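Local coordinates for protein putative archaeal ammonia monooxygenase subunit B (Candidatus Nitrosocaldus yellowstonii, PDB 4O65) that binds copper through its cupredoxin domain and probably serves as the B subunit of an archaeal ammonia-oxidising monooxygenase, at residues A[104-108]-A[109-113]. Residues are numbered along the deposited sequence; the frame is centred on the assembly and turned at random.
Sequences TIPGG and GEVPY
A type II beta turn, P106 to G109, closes with a backbone hydrogen bond from G109 N to P106 O (2.9 Å). G108, third in the turn, has the positive phi (70°) expected there in type II. Just after the turn, V111 reaches back to the CD edge of the P106 ring. Its CG2 branch comes within 3.6 Å of P106 CD, the two side chains meeting obliquely. With CG1 anti to the backbone N (chi1 173°), CG2 is left beside that N and turned to the proline. The same methyl lies 3.8 Å from T104 O and 4.1 Å from I105 CG2, where the two side chains cross at about a right angle. In the cupredoxin sandwich this turn carries the chain from one sheet to the other: strand 103-105, at the edge of the five-stranded sheet, makes backbone hydrogen bonds through I105 with L74, whereas strand 110-119 pairs through V111 with L66 in the four-stranded sheet. The two central residues of the turn are held from outside, G107 N by D73 OD1 and G108 N by S68 OG, and G109 makes backbone hydrogen bonds with S68. On the exposed side a water donates to G108 O (3.0 Å) and lies beside E110 OE1, although that second approach is doubtfully short. The bent E110 side chain also forms a salt bridge from OE2 to R65 on strand 59-68.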
# COMPACT_ATOMS: atom_id res chain seq x y z
N THR A 104 -8.01 -1.41 -16.25
CA THR A 104 -7.55 -1.10 -17.60
C THR A 104 -6.80 0.22 -17.65
O THR A 104 -7.25 1.23 -17.08
CB THR A 104 -8.73 -0.99 -18.59
OG1 THR A 104 -9.39 -2.25 -18.60
CG2 THR A 104 -8.25 -0.66 -20.02
N ILE A 105 -5.69 0.21 -18.39
CA ILE A 105 -5.01 1.44 -18.68
C ILE A 105 -5.21 1.74 -20.16
O ILE A 105 -4.74 0.98 -21.01
CB ILE A 105 -3.50 1.37 -18.36
CG1 ILE A 105 -3.32 1.03 -16.88
CG2 ILE A 105 -2.86 2.73 -18.67
CD1 ILE A 105 -1.88 0.78 -16.49
N PRO A 106 -5.96 2.80 -20.47
CA PRO A 106 -6.29 2.99 -21.89
C PRO A 106 -5.04 3.31 -22.69
O PRO A 106 -4.16 4.00 -22.22
CB PRO A 106 -7.22 4.23 -21.93
CG PRO A 106 -7.51 4.57 -20.51
CD PRO A 106 -6.62 3.78 -19.58
N GLY A 107 -5.01 2.83 -23.91
CA GLY A 107 -3.93 3.14 -24.84
C GLY A 107 -3.63 4.63 -24.98
O GLY A 107 -4.50 5.42 -25.33
N GLY A 108 -2.39 5.02 -24.66
CA GLY A 108 -1.97 6.40 -24.75
C GLY A 108 -2.61 7.32 -23.71
O GLY A 108 -2.45 8.54 -23.80
N GLY A 109 -3.33 6.74 -22.75
CA GLY A 109 -4.11 7.51 -21.77
C GLY A 109 -3.44 7.49 -20.40
O GLY A 109 -2.25 7.14 -20.28
N GLU A 110 -4.18 7.95 -19.40
CA GLU A 110 -3.61 8.27 -18.06
C GLU A 110 -4.60 7.69 -17.06
O GLU A 110 -5.82 7.85 -17.25
CB GLU A 110 -3.58 9.81 -17.84
CG GLU A 110 -2.25 10.59 -17.95
CD GLU A 110 -2.05 11.39 -19.26
OE1 GLU A 110 -2.35 10.84 -20.34
OE2 GLU A 110 -1.57 12.57 -19.24
N VAL A 111 -4.09 7.10 -15.97
CA VAL A 111 -4.95 6.58 -14.91
C VAL A 111 -4.36 7.17 -13.59
O VAL A 111 -3.25 6.77 -13.18
CB VAL A 111 -4.95 5.03 -14.88
CG1 VAL A 111 -5.73 4.49 -13.67
CG2 VAL A 111 -5.64 4.50 -16.16
N PRO A 112 -5.10 8.09 -12.92
CA PRO A 112 -4.62 8.50 -11.57
C PRO A 112 -4.77 7.34 -10.62
O PRO A 112 -5.70 6.51 -10.77
CB PRO A 112 -5.57 9.67 -11.15
CG PRO A 112 -6.68 9.65 -12.15
CD PRO A 112 -6.24 8.90 -13.40
N TYR A 113 -3.83 7.22 -9.67
CA TYR A 113 -3.96 6.11 -8.68
C TYR A 113 -3.78 6.65 -7.27
O TYR A 113 -3.13 7.70 -7.06
CB TYR A 113 -2.94 4.98 -8.99
CG TYR A 113 -1.51 5.31 -8.65
CD1 TYR A 113 -0.98 5.01 -7.38
CD2 TYR A 113 -0.63 5.81 -9.64
CE1 TYR A 113 0.35 5.35 -7.05
CE2 TYR A 113 0.68 6.10 -9.34
CZ TYR A 113 1.18 5.84 -8.07
OH TYR A 113 2.48 6.15 -7.83
O HOH W 1 -0.77 10.33 -22.14